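Side-chain contacts in glucosamine-6-phosphate deaminase (Thermotoga maritima, PDB 1J5X), which belongs to the SIS-domain family, alpha/beta proteins built on parallel sheets flanked by helices: residues A315-L318 against G319-A323; F197-S200 against W201-I204. All blocks are in the same frame, centred on the assembly; numbering follows the deposited sequence.

Interaction 1. Residues A315-L318 against G319-A323; sequences AQIL and GYQKA
Ile317 turns its CG2 methyl anti to the backbone N, and Gln321, four residues on, sets its CG anti to the carbonyl carbon (chi1 -66°) and runs extended from there; together these torsions lay the two side chains alongside each other, pointing the same way. The methyl Ile317 CG2 approaches the amide at Gln321 NE2 to 3.4 Å, a van der Waals contact between an apolar group and a polar one. Closer to the backbone, Gln321 CG lies 3.3 Å from Ile317 O, so the glutamine spends its aliphatic part on the backbone and carries its amide alongside the isoleucine. There Gln321 NE2 makes a weak hydrogen bond to Trp201 O of helix 184-205. Isoleucine suits this face because its two branches offer apolar surface both to Gln321 in the same helix and to Ser200, Trp201 and Ile204 of helix 184-205. The nine residues are a continuous part of helix 313-326, which lies beside the four-stranded parallel sheet containing strand 214-218, in a chain with two parallel sheets flanked by helices, consistent with the alpha/beta architecture of SIS proteins. Four successive i to i+4 bonds carry the helix through this region. Gln321 N donates to Ile317 O at 2.9 Å with an N-H...O angle of 172°, and the buried Gly319, which has no side chain, bonds through its N to Ala315 O at 2.8 Å. On a different face, the Leu318 side chain packs on Phe215, Phe217 and Cys234, an apolar setting that suits leucine. Lys322 begins with CB 3.3 Å from Leu318 O, then bends at chi2 (73°) and stretches out beyond. Its buried ammonium group forms a salt bridge with Asp213 and hydrogen bonds to the carbonyl oxygens of Leu209 and His212, partners that probably favour the charged form.

Interaction 2. Residues F197-S200 against W201-I204; sequences FDIS and WKVI
Phe197 and Trp201 stand side by side one helical turn apart, with Phe197 CZ 4.0 Å from Trp201 CE3. Both send CG anti to the backbone N (chi1 176° and -171°), which sends the two side chains off in the same direction. Another apolar pair, Ile199 and Val203, meets methyl to methyl, CG2 to CG2, at 3.7 Å; beta-branched residues suit this spacing because each offers a methyl close to the backbone. Lys202 sets CG between its backbone N and carbonyl carbon and bends at chi2 and chi3, which lays CD 3.0 Å from Ile199 O before the amine end leads away. Behind the side chains, backbone bonds set the spacing: Trp201 N donates to Phe197 O at 2.8 Å, and Val203 N to Ile199 O at 2.8 Å. The small Ser200 turns its hydroxyl back to Phe196 O, satisfying a buried polar group within the helix, while Asp198 makes a salt bridge with Lys24. These residues belong to helix 184-205, whose aromatic pair packs on helix 15-25, whose Ser200 and Ile204 face helix 313-326, and whose Ile199 and Val203 lie against Ile299 in a loop following strand 289-293.

Interactions 1 and 2 lie on two different helices, 313-326 and 184-205, that pack against each other with the centres of the contacts about 11 Å apart. Side chains of interaction 1 supply the join: Ile317 CG2 sits 3.6 Å from Trp201 CE3, while its other branch places Ile317 CD1 3.7 Å from Ser200 CB. Trp201 CE3 therefore meets both Phe197, within its own helix, and Ile317, across the helix interface. Beside it, Gln321 NE2 approaches Trp201 CE2 to 3.3 Å. Ile317 and Gln321 thus join the two helices, the first by apolar packing, the second through its amide.

Interaction 1. Residues A315-L318 against G319-A323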
ATOM      1  N   ALA A 315      -0.479  10.127  -1.817  1.00 19.42           N
ATOM      2  CA  ALA A 315      -0.107   9.793  -3.204  1.00 19.14           C
ATOM      3  C   ALA A 315      -1.321   9.502  -4.094  1.00 20.75           C
ATOM      4  O   ALA A 315      -1.286   9.815  -5.289  1.00 20.45           O
ATOM      5  CB  ALA A 315       0.902   8.559  -3.206  1.00 20.23           C
ATOM      6  N   GLN A 316      -2.398   8.943  -3.543  1.00 18.26           N
ATOM      7  CA  GLN A 316      -3.618   8.714  -4.348  1.00 20.69           C
ATOM      8  C   GLN A 316      -4.193  10.095  -4.753  1.00 23.63           C
ATOM      9  O   GLN A 316      -4.711  10.252  -5.832  1.00 21.68           O
ATOM     10  CB  GLN A 316      -4.690   8.041  -3.534  1.00 21.03           C
ATOM     11  CG  GLN A 316      -4.399   6.603  -3.089  1.00 23.45           C
ATOM     12  CD  GLN A 316      -5.439   6.120  -2.086  1.00 26.34           C
ATOM     13  OE1 GLN A 316      -6.586   6.431  -2.215  1.00 25.85           O
ATOM     14  NE2 GLN A 316      -5.031   5.343  -1.085  1.00 27.69           N
ATOM     15  N   ILE A 317      -4.140  11.061  -3.827  1.00 22.37           N
ATOM     16  CA  ILE A 317      -4.625  12.413  -4.111  1.00 23.29           C
ATOM     17  C   ILE A 317      -3.690  13.101  -5.119  1.00 24.82           C
ATOM     18  O   ILE A 317      -4.157  13.813  -6.019  1.00 24.68           O
ATOM     19  CB  ILE A 317      -4.761  13.249  -2.765  1.00 22.85           C
ATOM     20  CG1 ILE A 317      -5.901  12.677  -1.944  1.00 20.73           C
ATOM     21  CG2 ILE A 317      -4.944  14.765  -3.056  1.00 24.55           C
ATOM     22  CD1 ILE A 317      -6.017  13.306  -0.488  1.00 23.57           C
ATOM     23  N   LEU A 318      -2.389  12.885  -4.987  1.00 21.43           N
ATOM     24  CA  LEU A 318      -1.446  13.452  -5.933  1.00 25.05           C
ATOM     25  C   LEU A 318      -1.770  12.863  -7.309  1.00 25.74           C
ATOM     26  O   LEU A 318      -1.881  13.601  -8.304  1.00 23.78           O
ATOM     27  CB  LEU A 318      -0.012  13.081  -5.561  1.00 23.32           C
ATOM     28  CG  LEU A 318       1.048  13.538  -6.581  1.00 24.21           C
ATOM     29  CD1 LEU A 318       1.122  15.113  -6.698  1.00 23.90           C
ATOM     30  CD2 LEU A 318       2.383  13.037  -6.097  1.00 22.89           C
ATOM     31  N   GLY A 319      -1.982  11.550  -7.354  1.00 24.42           N
ATOM     32  CA  GLY A 319      -2.235  10.924  -8.647  1.00 27.22           C
ATOM     33  C   GLY A 319      -3.477  11.527  -9.291  1.00 27.78           C
ATOM     34  O   GLY A 319      -3.490  11.860 -10.509  1.00 25.63           O
ATOM     35  N   TYR A 320      -4.532  11.636  -8.489  1.00 25.34           N
ATOM     36  CA  TYR A 320      -5.800  12.167  -8.993  1.00 26.50           C
ATOM     37  C   TYR A 320      -5.636  13.606  -9.497  1.00 29.26           C
ATOM     38  O   TYR A 320      -5.960  13.942 -10.650  1.00 28.38           O
ATOM     39  CB  TYR A 320      -6.857  12.109  -7.919  1.00 28.33           C
ATOM     40  CG  TYR A 320      -8.194  12.589  -8.448  1.00 31.07           C
ATOM     41  CD1 TYR A 320      -8.523  13.942  -8.447  1.00 30.18           C
ATOM     42  CD2 TYR A 320      -9.090  11.684  -9.024  1.00 31.74           C
ATOM     43  CE1 TYR A 320      -9.726  14.381  -9.010  1.00 32.39           C
ATOM     44  CE2 TYR A 320     -10.280  12.113  -9.594  1.00 33.91           C
ATOM     45  CZ  TYR A 320     -10.591  13.457  -9.587  1.00 34.74           C
ATOM     46  OH  TYR A 320     -11.784  13.861 -10.205  1.00 38.52           O
ATOM     47  N   GLN A 321      -5.110  14.458  -8.647  1.00 28.71           N
ATOM     48  CA  GLN A 321      -4.945  15.844  -9.037  1.00 30.66           C
ATOM     49  C   GLN A 321      -4.027  15.987 -10.236  1.00 30.92           C
ATOM     50  O   GLN A 321      -4.257  16.855 -11.102  1.00 30.60           O
ATOM     51  CB  GLN A 321      -4.426  16.682  -7.838  1.00 28.74           C
ATOM     52  CG  GLN A 321      -5.474  16.765  -6.688  1.00 31.75           C
ATOM     53  CD  GLN A 321      -5.112  17.808  -5.618  1.00 31.68           C
ATOM     54  OE1 GLN A 321      -4.187  18.696  -5.950  1.00 29.04           O
ATOM     55  NE2 GLN A 321      -5.653  17.788  -4.498  1.00 33.35           N
ATOM     56  N   LYS A 322      -2.984  15.153 -10.312  1.00 26.89           N
ATOM     57  CA  LYS A 322      -2.066  15.271 -11.441  1.00 26.37           C
ATOM     58  C   LYS A 322      -2.746  14.841 -12.725  1.00 26.77           C
ATOM     59  O   LYS A 322      -2.436  15.398 -13.800  1.00 30.08           O
ATOM     60  CB  LYS A 322      -0.787  14.423 -11.263  1.00 25.87           C
ATOM     61  CG  LYS A 322       0.161  14.429 -12.483  1.00 24.66           C
ATOM     62  CD  LYS A 322       0.916  15.751 -12.678  1.00 27.55           C
ATOM     63  CE  LYS A 322       1.737  15.706 -13.978  1.00 26.91           C
ATOM     64  NZ  LYS A 322       2.596  16.893 -14.200  1.00 29.78           N
ATOM     65  N   ALA A 323      -3.630  13.859 -12.646  1.00 25.09           N
ATOM     66  CA  ALA A 323      -4.296  13.424 -13.860  1.00 28.63           C
ATOM     67  C   ALA A 323      -5.185  14.571 -14.387  1.00 30.87           C
ATOM     68  O   ALA A 323      -5.226  14.851 -15.592  1.00 31.82           O
ATOM     69  CB  ALA A 323      -5.128  12.244 -13.591  1.00 24.38           C
TER

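Interaction 2. Residues F197-S200 against W201-I204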
ATOM      1  N   PHE A 197      -7.112  13.502   5.469  1.00 23.53           N
ATOM      2  CA  PHE A 197      -7.500  13.585   4.064  1.00 23.23           C
ATOM      3  C   PHE A 197      -7.631  15.045   3.620  1.00 24.15           C
ATOM      4  O   PHE A 197      -7.037  15.474   2.617  1.00 22.02           O
ATOM      5  CB  PHE A 197      -8.806  12.828   3.858  1.00 25.12           C
ATOM      6  CG  PHE A 197      -9.352  12.937   2.440  1.00 27.53           C
ATOM      7  CD1 PHE A 197     -10.101  14.056   2.041  1.00 31.12           C
ATOM      8  CD2 PHE A 197      -9.070  11.947   1.494  1.00 30.21           C
ATOM      9  CE1 PHE A 197     -10.557  14.189   0.699  1.00 32.43           C
ATOM     10  CE2 PHE A 197      -9.514  12.065   0.166  1.00 29.98           C
ATOM     11  CZ  PHE A 197     -10.255  13.179  -0.237  1.00 31.10           C
ATOM     12  N   ASP A 198      -8.366  15.844   4.405  1.00 25.60           N
ATOM     13  CA  ASP A 198      -8.563  17.242   4.054  1.00 25.59           C
ATOM     14  C   ASP A 198      -7.257  18.023   4.048  1.00 24.21           C
ATOM     15  O   ASP A 198      -7.054  18.850   3.180  1.00 26.64           O
ATOM     16  CB  ASP A 198      -9.617  17.907   4.997  1.00 25.16           C
ATOM     17  CG  ASP A 198     -11.004  17.247   4.904  1.00 31.98           C
ATOM     18  OD1 ASP A 198     -11.338  16.604   3.875  1.00 32.12           O
ATOM     19  OD2 ASP A 198     -11.796  17.373   5.865  1.00 35.87           O
ATOM     20  N   ILE A 199      -6.360  17.779   5.007  1.00 24.49           N
ATOM     21  CA  ILE A 199      -5.086  18.471   5.009  1.00 23.86           C
ATOM     22  C   ILE A 199      -4.312  18.053   3.742  1.00 23.30           C
ATOM     23  O   ILE A 199      -3.650  18.886   3.076  1.00 24.34           O
ATOM     24  CB  ILE A 199      -4.207  18.108   6.289  1.00 21.59           C
ATOM     25  CG1 ILE A 199      -4.863  18.720   7.559  1.00 25.43           C
ATOM     26  CG2 ILE A 199      -2.760  18.594   6.090  1.00 23.90           C
ATOM     27  CD1 ILE A 199      -4.257  18.261   8.925  1.00 23.00           C
ATOM     28  N   SER A 200      -4.346  16.758   3.461  1.00 23.90           N
ATOM     29  CA  SER A 200      -3.615  16.214   2.301  1.00 25.32           C
ATOM     30  C   SER A 200      -4.114  16.908   1.030  1.00 23.42           C
ATOM     31  O   SER A 200      -3.308  17.432   0.242  1.00 25.57           O
ATOM     32  CB  SER A 200      -3.836  14.691   2.179  1.00 23.71           C
ATOM     33  OG  SER A 200      -3.204  14.016   3.257  1.00 23.10           O
ATOM     34  N   TRP A 201      -5.423  16.913   0.858  1.00 25.51           N
ATOM     35  CA  TRP A 201      -6.006  17.525  -0.340  1.00 25.91           C
ATOM     36  C   TRP A 201      -5.574  18.950  -0.524  1.00 27.65           C
ATOM     37  O   TRP A 201      -5.109  19.343  -1.614  1.00 25.65           O
ATOM     38  CB  TRP A 201      -7.531  17.456  -0.306  1.00 30.57           C
ATOM     39  CG  TRP A 201      -8.133  17.874  -1.627  1.00 31.05           C
ATOM     40  CD1 TRP A 201      -8.328  19.145  -2.081  1.00 35.11           C
ATOM     41  CD2 TRP A 201      -8.469  17.005  -2.708  1.00 33.90           C
ATOM     42  NE1 TRP A 201      -8.754  19.124  -3.389  1.00 33.99           N
ATOM     43  CE2 TRP A 201      -8.852  17.820  -3.800  1.00 35.10           C
ATOM     44  CE3 TRP A 201      -8.478  15.609  -2.867  1.00 33.73           C
ATOM     45  CZ2 TRP A 201      -9.245  17.275  -5.050  1.00 34.74           C
ATOM     46  CZ3 TRP A 201      -8.870  15.070  -4.120  1.00 34.24           C
ATOM     47  CH2 TRP A 201      -9.245  15.910  -5.185  1.00 34.40           C
ATOM     48  N   LYS A 202      -5.658  19.733   0.556  1.00 31.52           N
ATOM     49  CA  LYS A 202      -5.305  21.150   0.478  1.00 31.87           C
ATOM     50  C   LYS A 202      -3.826  21.432   0.313  1.00 30.87           C
ATOM     51  O   LYS A 202      -3.453  22.367  -0.400  1.00 30.59           O
ATOM     52  CB  LYS A 202      -5.894  21.931   1.685  1.00 35.35           C
ATOM     53  CG  LYS A 202      -5.416  21.456   3.059  1.00 43.68           C
ATOM     54  CD  LYS A 202      -3.967  21.894   3.417  1.00 46.08           C
ATOM     55  CE  LYS A 202      -3.818  23.425   3.605  1.00 49.26           C
ATOM     56  NZ  LYS A 202      -2.382  23.893   3.651  1.00 48.96           N
ATOM     57  N   VAL A 203      -2.972  20.648   0.966  1.00 28.93           N
ATOM     58  CA  VAL A 203      -1.540  20.810   0.833  1.00 26.81           C
ATOM     59  C   VAL A 203      -1.112  20.476  -0.614  1.00 25.85           C
ATOM     60  O   VAL A 203      -0.284  21.173  -1.205  1.00 26.48           O
ATOM     61  CB  VAL A 203      -0.771  19.838   1.804  1.00 25.81           C
ATOM     62  CG1 VAL A 203       0.688  19.772   1.444  1.00 27.76           C
ATOM     63  CG2 VAL A 203      -0.971  20.288   3.300  1.00 27.16           C
ATOM     64  N   ILE A 204      -1.666  19.407  -1.177  1.00 24.27           N
ATOM     65  CA  ILE A 204      -1.264  18.990  -2.521  1.00 24.47           C
ATOM     66  C   ILE A 204      -1.841  19.966  -3.586  1.00 27.67           C
ATOM     67  O   ILE A 204      -1.239  20.196  -4.626  1.00 25.17           O
ATOM     68  CB  ILE A 204      -1.697  17.529  -2.781  1.00 25.94           C
ATOM     69  CG1 ILE A 204      -0.972  16.597  -1.777  1.00 27.88           C
ATOM     70  CG2 ILE A 204      -1.314  17.097  -4.258  1.00 25.38           C
ATOM     71  CD1 ILE A 204      -1.479  15.146  -1.736  1.00 24.99           C
TER